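Local atomic coordinates of PspGI restriction endonuclease (Pyrococcus sp. GI-H, PDB entry 3BM3), a protein that probably cleaves double-stranded DNA at a specific sequence as a type II restriction endonuclease, and binds its substrate with base flipping. Residues 125-137 and 171-183. The protein carries 2 engineered substitutions. Sequence-based numbering, arbitrary orientation. Where two conformers were deposited one is given.
With nucleotides of chain A.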
ATOM      1  N   ILE C 125      -7.738  -1.796  17.456  1.00 16.61           N
ATOM      2  CA  ILE C 125      -7.323  -0.983  18.571  1.00 16.34           C
ATOM      3  C   ILE C 125      -7.953   0.381  18.337  1.00 16.45           C
ATOM      4  O   ILE C 125      -7.555   1.116  17.452  1.00 15.84           O
ATOM      5  CB  ILE C 125      -5.798  -0.869  18.667  1.00 14.75           C
ATOM      6  CG1 ILE C 125      -5.190  -2.256  18.825  1.00 16.41           C
ATOM      7  CG2 ILE C 125      -5.428   0.070  19.827  1.00 15.05           C
ATOM      8  CD1 ILE C 125      -3.669  -2.234  18.836  1.00 17.51           C
ATOM      9  N   LYS C 126      -8.970   0.698  19.120  0.50 16.65           N
ATOM     10  CA  LYS C 126      -9.711   1.936  18.904  0.50 16.95           C
ATOM     11  C   LYS C 126      -8.832   3.108  19.273  0.50 16.37           C
ATOM     12  O   LYS C 126      -8.100   3.071  20.262  0.50 16.61           O
ATOM     13  CB  LYS C 126     -11.027   1.953  19.674  0.50 17.84           C
ATOM     14  CG  LYS C 126     -12.128   1.153  18.996  0.50 20.44           C
ATOM     15  CD  LYS C 126     -12.139  -0.284  19.503  0.50 22.80           C
ATOM     16  CE  LYS C 126     -12.721  -1.273  18.516  0.50 23.71           C
ATOM     17  NZ  LYS C 126     -12.245  -2.623  18.844  0.50 20.54           N
ATOM     18  N   ILE C 127      -8.872   4.132  18.431  1.00 15.76           N
ATOM     19  CA  ILE C 127      -8.047   5.299  18.604  1.00 14.71           C
ATOM     20  C   ILE C 127      -8.819   6.456  19.163  1.00 15.20           C
ATOM     21  O   ILE C 127      -8.266   7.238  19.946  1.00 15.64           O
ATOM     22  CB  ILE C 127      -7.410   5.721  17.252  1.00 14.15           C
ATOM     23  CG1 ILE C 127      -6.516   4.592  16.707  1.00 12.90           C
ATOM     24  CG2 ILE C 127      -6.605   6.970  17.407  1.00 14.82           C
ATOM     25  CD1 ILE C 127      -5.490   4.102  17.704  1.00 12.65           C
ATOM     26  N   TYR C 128     -10.063   6.576  18.723  1.00 16.40           N
ATOM     27  CA  TYR C 128     -10.970   7.640  19.136  1.00 17.63           C
ATOM     28  C   TYR C 128     -12.186   7.071  19.816  1.00 19.93           C
ATOM     29  O   TYR C 128     -12.721   6.064  19.375  1.00 20.33           O
ATOM     30  CB  TYR C 128     -11.415   8.398  17.894  1.00 17.46           C
ATOM     31  CG  TYR C 128     -10.249   8.947  17.093  1.00 15.80           C
ATOM     32  CD1 TYR C 128      -9.504  10.005  17.565  1.00 15.67           C
ATOM     33  CD2 TYR C 128      -9.887   8.403  15.868  1.00 16.25           C
ATOM     34  CE1 TYR C 128      -8.431  10.528  16.853  1.00 15.70           C
ATOM     35  CE2 TYR C 128      -8.807   8.903  15.161  1.00 13.91           C
ATOM     36  CZ  TYR C 128      -8.090   9.985  15.643  1.00 15.61           C
ATOM     37  OH  TYR C 128      -7.026  10.514  14.938  1.00 16.35           O
ATOM     38  N   ASP C 129     -12.641   7.755  20.868  1.00 22.53           N
ATOM     39  CA  ASP C 129     -13.821   7.339  21.619  1.00 25.50           C
ATOM     40  C   ASP C 129     -15.030   7.387  20.694  1.00 26.15           C
ATOM     41  O   ASP C 129     -15.975   6.606  20.841  1.00 27.13           O
ATOM     42  CB  ASP C 129     -14.043   8.259  22.830  1.00 26.59           C
ATOM     43  CG  ASP C 129     -12.855   8.266  23.779  1.00 29.99           C
ATOM     44  OD1 ASP C 129     -12.448   7.170  24.233  1.00 32.76           O
ATOM     45  OD2 ASP C 129     -12.312   9.372  24.041  1.00 34.77           O
ATOM     46  N   TYR C 130     -14.957   8.267  19.705  1.00 26.31           N
ATOM     47  CA  TYR C 130     -16.127   8.678  18.924  1.00 26.99           C
ATOM     48  C   TYR C 130     -16.212   8.058  17.531  1.00 27.84           C
ATOM     49  O   TYR C 130     -17.165   8.329  16.797  1.00 28.76           O
ATOM     50  CB  TYR C 130     -16.157  10.207  18.828  1.00 27.02           C
ATOM     51  CG  TYR C 130     -14.854  10.816  18.376  1.00 25.83           C
ATOM     52  CD1 TYR C 130     -14.536  10.885  17.029  1.00 27.22           C
ATOM     53  CD2 TYR C 130     -13.932  11.308  19.300  1.00 25.46           C
ATOM     54  CE1 TYR C 130     -13.341  11.425  16.603  1.00 27.05           C
ATOM     55  CE2 TYR C 130     -12.738  11.865  18.886  1.00 27.16           C
ATOM     56  CZ  TYR C 130     -12.446  11.915  17.534  1.00 27.99           C
ATOM     57  OH  TYR C 130     -11.256  12.458  17.086  1.00 32.48           O
ATOM     58  N   ILE C 131     -15.209   7.256  17.177  1.00 28.21           N
ATOM     59  CA  ILE C 131     -15.143   6.498  15.918  1.00 28.84           C
ATOM     60  C   ILE C 131     -14.842   5.049  16.336  1.00 28.75           C
ATOM     61  O   ILE C 131     -14.009   4.831  17.215  1.00 29.31           O
ATOM     62  CB  ILE C 131     -13.978   7.022  14.990  1.00 28.98           C
ATOM     63  CG1 ILE C 131     -14.259   8.425  14.462  1.00 30.76           C
ATOM     64  CG2 ILE C 131     -13.757   6.118  13.802  1.00 30.62           C
ATOM     65  CD1 ILE C 131     -13.084   9.028  13.679  1.00 31.56           C
ATOM     66  N   THR C 132     -15.528   4.068  15.758  1.00 28.09           N
ATOM     67  CA  THR C 132     -15.262   2.658  16.111  1.00 27.56           C
ATOM     68  C   THR C 132     -14.039   2.128  15.360  1.00 26.95           C
ATOM     69  O   THR C 132     -13.411   1.169  15.799  1.00 26.24           O
ATOM     70  CB  THR C 132     -16.483   1.701  15.866  1.00 28.16           C
ATOM     71  OG1 THR C 132     -16.984   1.872  14.540  1.00 29.70           O
ATOM     72  CG2 THR C 132     -17.596   1.970  16.877  1.00 27.54           C
ATOM     73  N   GLU C 133     -13.706   2.749  14.237  1.00 25.23           N
ATOM     74  CA  GLU C 133     -12.573   2.289  13.442  1.00 25.43           C
ATOM     75  C   GLU C 133     -11.247   2.620  14.118  1.00 23.44           C
ATOM     76  O   GLU C 133     -11.149   3.581  14.878  1.00 24.51           O
ATOM     77  CB  GLU C 133     -12.629   2.854  12.023  1.00 26.18           C
ATOM     78  CG  GLU C 133     -11.795   2.062  11.044  1.00 30.44           C
ATOM     79  CD  GLU C 133     -11.906   0.546  11.250  1.00 36.16           C
ATOM     80  OE1 GLU C 133     -12.971  -0.056  10.922  1.00 40.02           O
ATOM     81  OE2 GLU C 133     -10.936  -0.046  11.772  1.00 37.83           O
ATOM     82  N   GLY C 134     -10.226   1.817  13.847  1.00 20.36           N
ATOM     83  CA  GLY C 134      -8.969   1.979  14.540  1.00 18.81           C
ATOM     84  C   GLY C 134      -7.857   1.270  13.825  1.00 17.58           C
ATOM     85  O   GLY C 134      -7.945   0.975  12.632  1.00 17.42           O
ATOM     86  N   GLU C 135      -6.791   1.018  14.561  1.00 16.15           N
ATOM     87  CA  GLU C 135      -5.657   0.349  14.011  1.00 15.64           C
ATOM     88  C   GLU C 135      -5.765  -1.161  14.208  1.00 16.56           C
ATOM     89  O   GLU C 135      -6.337  -1.644  15.205  1.00 16.97           O
ATOM     90  CB  GLU C 135      -4.380   0.920  14.566  1.00 15.62           C
ATOM     91  CG  GLU C 135      -4.188   2.358  14.225  1.00 13.99           C
ATOM     92  CD  GLU C 135      -4.214   2.587  12.722  1.00 13.18           C
ATOM     93  OE1 GLU C 135      -3.326   2.074  12.045  1.00 13.82           O
ATOM     94  OE2 GLU C 135      -5.171   3.231  12.247  1.00 13.39           O
ATOM     95  N   LYS C 136      -5.218  -1.905  13.253  0.50 16.75           N
ATOM     96  CA  LYS C 136      -5.447  -3.336  13.182  0.50 17.01           C
ATOM     97  C   LYS C 136      -4.152  -4.089  12.860  0.50 16.85           C
ATOM     98  O   LYS C 136      -3.933  -4.562  11.740  0.50 16.63           O
ATOM     99  CB  LYS C 136      -6.565  -3.639  12.185  0.50 17.67           C
ATOM    100  CG  LYS C 136      -7.059  -5.067  12.243  0.50 18.18           C
ATOM    101  CD  LYS C 136      -8.015  -5.374  11.104  0.50 20.33           C
ATOM    102  CE  LYS C 136      -7.816  -6.786  10.632  0.50 22.07           C
ATOM    103  NZ  LYS C 136      -8.978  -7.256   9.864  0.50 24.67           N
ATOM    104  N   PRO C 137      -3.286  -4.216  13.872  1.00 16.51           N
ATOM    105  CA  PRO C 137      -2.130  -5.054  13.685  1.00 16.43           C
ATOM    106  C   PRO C 137      -2.626  -6.450  13.299  1.00 15.50           C
ATOM    107  O   PRO C 137      -3.697  -6.889  13.753  1.00 15.30           O
ATOM    108  CB  PRO C 137      -1.463  -5.080  15.067  1.00 17.02           C
ATOM    109  CG  PRO C 137      -2.168  -4.130  15.906  1.00 17.50           C
ATOM    110  CD  PRO C 137      -3.373  -3.628  15.216  1.00 17.39           C
ATOM    111  N   VAL C 171       4.718   2.112   9.376  1.00  9.80           N
ATOM    112  CA  VAL C 171       5.249   3.311  10.016  1.00 10.27           C
ATOM    113  C   VAL C 171       4.051   4.180  10.390  1.00 10.63           C
ATOM    114  O   VAL C 171       3.960   4.670  11.485  1.00 10.84           O
ATOM    115  CB  VAL C 171       6.221   4.075   9.135  1.00 10.93           C
ATOM    116  CG1 VAL C 171       6.677   5.388   9.809  1.00 11.59           C
ATOM    117  CG2 VAL C 171       7.455   3.220   8.748  1.00 11.08           C
ATOM    118  N   GLY C 172       3.084   4.266   9.488  1.00  9.43           N
ATOM    119  CA  GLY C 172       1.857   5.032   9.720  1.00 10.08           C
ATOM    120  C   GLY C 172       1.081   4.483  10.885  1.00 10.07           C
ATOM    121  O   GLY C 172       0.678   5.216  11.794  1.00 11.01           O
ATOM    122  N   GLU C 173       0.854   3.172  10.877  1.00 10.09           N
ATOM    123  CA  GLU C 173       0.144   2.514  11.944  1.00 10.98           C
ATOM    124  C   GLU C 173       0.842   2.750  13.301  1.00 10.62           C
ATOM    125  O   GLU C 173       0.228   3.100  14.313  1.00 10.78           O
ATOM    126  CB  GLU C 173       0.015   1.025  11.652  1.00 11.28           C
ATOM    127  CG  GLU C 173      -0.731   0.311  12.707  1.00 13.41           C
ATOM    128  CD  GLU C 173      -0.896  -1.154  12.442  1.00 17.03           C
ATOM    129  OE1 GLU C 173      -0.505  -1.623  11.358  1.00 19.88           O
ATOM    130  OE2 GLU C 173      -1.376  -1.838  13.357  1.00 21.65           O
ATOM    131  N   ALA C 174       2.144   2.565  13.288  1.00 11.21           N
ATOM    132  CA  ALA C 174       2.966   2.730  14.491  1.00 11.36           C
ATOM    133  C   ALA C 174       2.821   4.153  15.016  1.00 11.22           C
ATOM    134  O   ALA C 174       2.713   4.369  16.228  1.00 12.44           O
ATOM    135  CB  ALA C 174       4.438   2.388  14.186  1.00 12.15           C
ATOM    136  N   GLN C 175       2.810   5.125  14.117  1.00 11.01           N
ATOM    137  CA  GLN C 175       2.720   6.522  14.541  1.00 11.61           C
ATOM    138  C   GLN C 175       1.370   6.765  15.200  1.00 12.06           C
ATOM    139  O   GLN C 175       1.282   7.368  16.263  1.00 11.45           O
ATOM    140  CB  GLN C 175       2.911   7.440  13.332  1.00 12.40           C
ATOM    141  CG  GLN C 175       2.346   8.851  13.490  1.00 13.92           C
ATOM    142  CD  GLN C 175       2.923   9.599  14.676  1.00 18.50           C
ATOM    143  OE1 GLN C 175       4.062   9.309  15.113  1.00 20.77           O
ATOM    144  NE2 GLN C 175       2.134  10.575  15.224  1.00 15.52           N
ATOM    145  N   ILE C 176       0.312   6.279  14.568  1.00 11.39           N
ATOM    146  CA  ILE C 176      -1.023   6.450  15.119  1.00 11.72           C
ATOM    147  C   ILE C 176      -1.111   5.842  16.522  1.00 11.71           C
ATOM    148  O   ILE C 176      -1.612   6.464  17.448  1.00 12.80           O
ATOM    149  CB  ILE C 176      -2.072   5.851  14.203  1.00 11.74           C
ATOM    150  CG1 ILE C 176      -2.078   6.654  12.884  1.00 12.51           C
ATOM    151  CG2 ILE C 176      -3.470   5.902  14.831  1.00 12.74           C
ATOM    152  CD1 ILE C 176      -2.796   5.873  11.750  1.00 10.73           C
ATOM    153  N   LEU C 177      -0.546   4.647  16.676  1.00 10.88           N
ATOM    154  CA  LEU C 177      -0.554   3.927  17.955  1.00 11.60           C
ATOM    155  C   LEU C 177       0.340   4.595  18.990  1.00 11.72           C
ATOM    156  O   LEU C 177      -0.058   4.740  20.144  1.00 12.35           O
ATOM    157  CB  LEU C 177      -0.118   2.503  17.708  1.00 11.81           C
ATOM    158  CG  LEU C 177      -1.217   1.677  17.017  1.00 11.57           C
ATOM    159  CD1 LEU C 177      -0.638   0.346  16.560  1.00 14.34           C
ATOM    160  CD2 LEU C 177      -2.445   1.497  17.936  1.00 14.04           C
ATOM    161  N   ARG C 178       1.512   5.041  18.569  1.00 11.88           N
ATOM    162  CA  ARG C 178       2.423   5.743  19.478  1.00 12.63           C
ATOM    163  C   ARG C 178       1.853   7.061  19.934  1.00 14.00           C
ATOM    164  O   ARG C 178       2.031   7.470  21.106  1.00 13.90           O
ATOM    165  CB  ARG C 178       3.779   5.928  18.836  1.00 13.63           C
ATOM    166  CG  ARG C 178       4.511   4.659  18.815  1.00 15.67           C
ATOM    167  CD  ARG C 178       5.906   4.766  18.298  1.00 19.50           C
ATOM    168  NE  ARG C 178       6.354   3.401  18.066  1.00 24.14           N
ATOM    169  CZ  ARG C 178       6.819   2.572  19.012  1.00 25.05           C
ATOM    170  NH1 ARG C 178       6.967   2.975  20.276  1.00 23.67           N
ATOM    171  NH2 ARG C 178       7.165   1.336  18.687  1.00 21.52           N
ATOM    172  N   ASN C 179       1.168   7.734  19.028  1.00 13.45           N
ATOM    173  CA  ASN C 179       0.518   8.971  19.380  1.00 14.31           C
ATOM    174  C   ASN C 179      -0.479   8.718  20.488  1.00 15.50           C
ATOM    175  O   ASN C 179      -0.513   9.463  21.481  1.00 16.23           O
ATOM    176  CB  ASN C 179      -0.157   9.554  18.147  1.00 14.59           C
ATOM    177  CG  ASN C 179      -0.669  10.943  18.358  1.00 19.87           C
ATOM    178  OD1 ASN C 179      -0.324  11.592  19.341  1.00 24.12           O
ATOM    179  ND2 ASN C 179      -1.484  11.435  17.421  1.00 21.90           N
ATOM    180  N   LYS C 180      -1.257   7.647  20.369  1.00 15.84           N
ATOM    181  CA  LYS C 180      -2.314   7.376  21.320  1.00 16.78           C
ATOM    182  C   LYS C 180      -1.796   6.755  22.620  1.00 16.58           C
ATOM    183  O   LYS C 180      -2.229   7.140  23.722  1.00 17.16           O
ATOM    184  CB  LYS C 180      -3.388   6.489  20.704  1.00 17.39           C
ATOM    185  CG  LYS C 180      -4.419   6.103  21.756  1.00 18.36           C
ATOM    186  CD  LYS C 180      -5.678   5.582  21.205  1.00 21.28           C
ATOM    187  CE  LYS C 180      -6.726   5.470  22.306  1.00 22.62           C
ATOM    188  NZ  LYS C 180      -7.085   6.815  22.819  1.00 24.03           N
ATOM    189  N   PHE C 181      -0.876   5.809  22.485  1.00 16.01           N
ATOM    190  CA  PHE C 181      -0.469   4.949  23.604  1.00 16.78           C
ATOM    191  C   PHE C 181       0.917   5.215  24.148  1.00 17.43           C
ATOM    192  O   PHE C 181       1.292   4.630  25.174  1.00 17.86           O
ATOM    193  CB  PHE C 181      -0.601   3.471  23.224  1.00 16.46           C
ATOM    194  CG  PHE C 181      -2.007   3.061  22.932  1.00 15.71           C
ATOM    195  CD1 PHE C 181      -2.904   2.818  23.965  1.00 18.26           C
ATOM    196  CD2 PHE C 181      -2.461   2.956  21.623  1.00 15.80           C
ATOM    197  CE1 PHE C 181      -4.198   2.434  23.693  1.00 15.55           C
ATOM    198  CE2 PHE C 181      -3.768   2.601  21.360  1.00 16.54           C
ATOM    199  CZ  PHE C 181      -4.642   2.358  22.405  1.00 16.99           C
ATOM    200  N   GLY C 182       1.668   6.072  23.482  1.00 16.94           N
ATOM    201  CA  GLY C 182       3.033   6.387  23.877  1.00 17.62           C
ATOM    202  C   GLY C 182       4.063   5.496  23.262  1.00 17.74           C
ATOM    203  O   GLY C 182       3.774   4.523  22.562  1.00 16.66           O
ATOM    204  N   ASP C 183       5.305   5.838  23.539  1.00 18.85           N
ATOM    205  CA  ASP C 183       6.414   5.208  22.876  1.00 20.38           C
ATOM    206  C   ASP C 183       6.820   3.889  23.479  1.00 19.66           C
ATOM    207  O   ASP C 183       7.765   3.306  23.003  1.00 21.99           O
ATOM    208  CB  ASP C 183       7.616   6.158  22.855  1.00 20.60           C
ATOM    209  CG  ASP C 183       7.491   7.243  21.818  1.00 25.36           C
ATOM    210  OD1 ASP C 183       6.689   7.126  20.854  1.00 29.44           O
ATOM    211  OD2 ASP C 183       8.228   8.233  21.966  1.00 30.60           O
TER
ATOM    212  P    DA A   2     -14.421   1.204   5.874  1.00 36.24           P
ATOM    213  OP1  DA A   2     -14.581   2.381   6.766  1.00 33.96           O
ATOM    214  OP2  DA A   2     -14.371   1.396   4.399  1.00 34.42           O
ATOM    215  O5'  DA A   2     -13.097   0.434   6.314  1.00 30.90           O
ATOM    216  C5'  DA A   2     -12.921   0.017   7.664  1.00 25.03           C
ATOM    217  C4'  DA A   2     -11.725  -0.899   7.789  1.00 22.40           C
ATOM    218  O4'  DA A   2     -11.939  -2.087   6.989  1.00 19.15           O
ATOM    219  C3'  DA A   2     -10.391  -0.341   7.303  1.00 20.82           C
ATOM    220  O3'  DA A   2      -9.347  -1.039   7.979  1.00 18.26           O
ATOM    221  C2'  DA A   2     -10.408  -0.712   5.833  1.00 19.20           C
ATOM    222  C1'  DA A   2     -11.063  -2.086   5.863  1.00 19.23           C
ATOM    223  N9   DA A   2     -11.869  -2.382   4.682  1.00 16.85           N
ATOM    224  C8   DA A   2     -12.757  -1.553   4.047  1.00 19.61           C
ATOM    225  N7   DA A   2     -13.368  -2.112   3.030  1.00 19.58           N
ATOM    226  C5   DA A   2     -12.839  -3.392   2.988  1.00 19.11           C
ATOM    227  C6   DA A   2     -13.077  -4.482   2.141  1.00 19.80           C
ATOM    228  N6   DA A   2     -13.956  -4.455   1.135  1.00 18.78           N
ATOM    229  N1   DA A   2     -12.378  -5.617   2.365  1.00 17.99           N
ATOM    230  C2   DA A   2     -11.501  -5.641   3.376  1.00 18.31           C
ATOM    231  N3   DA A   2     -11.191  -4.679   4.243  1.00 16.76           N
ATOM    232  C4   DA A   2     -11.905  -3.568   3.992  1.00 16.96           C
TER
HETATM  233  O   HOH W   1      -1.213  -4.044  10.617  1.00 26.47           O
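I127 and K180 bring their segments together at one end, with CA atoms 6.7 Å apart, and E135 and E173 at the other. The hairpin of 125-137, its short strands joined by backbone bonds between I125 and E135, lies against the last turns of helix 167-181. I125 turns CG2 anti to its own nitrogen and against CE2 and CZ of F181, 3.4 Å from CE2, while L177 CD2 reaches the same methyl. I127 crosses I176 at about a right angle, CG1 on CG2; I127 and K180 run past each other in opposite directions, CD1 3.8 Å from K180 CD. K180 runs extended to CE and bends only at chi4 (66°); NZ donates a hydrogen bond to I127 O at 3.1 Å, from above the carbonyl plane (42°).

E135 bends at chi2 and crosses I176 at about a right angle, CG on I176 CG2. Its OE1 stops 3.2 Å from E173 CG, and the two carboxylates, 4.6 Å apart between E135 OE1 and E173 OE2, are turned 67° against each other. E135 OE1 is salt-bridged to R168 and OE2 hydrogen-bonded to Y199, both of the second subunit; E173 OE1 takes T158 OG1 and a water shared with K136 O. Extended E173 sets OE2 3.1 Å from P137 N, which has no hydrogen to give. In the loop of the hairpin, away from the helix, E133 OE1 lies 3.3 Å from C5' of nucleotide DA2 of chain A. The helix packs onto strands 155-160 and 186-191 of the mixed sheet; with E173 against P137, this is consistent with the PD-(D/E)XK nuclease core, where E133 and K136 lie against DNA while Y128 and E135 bond to the second subunit.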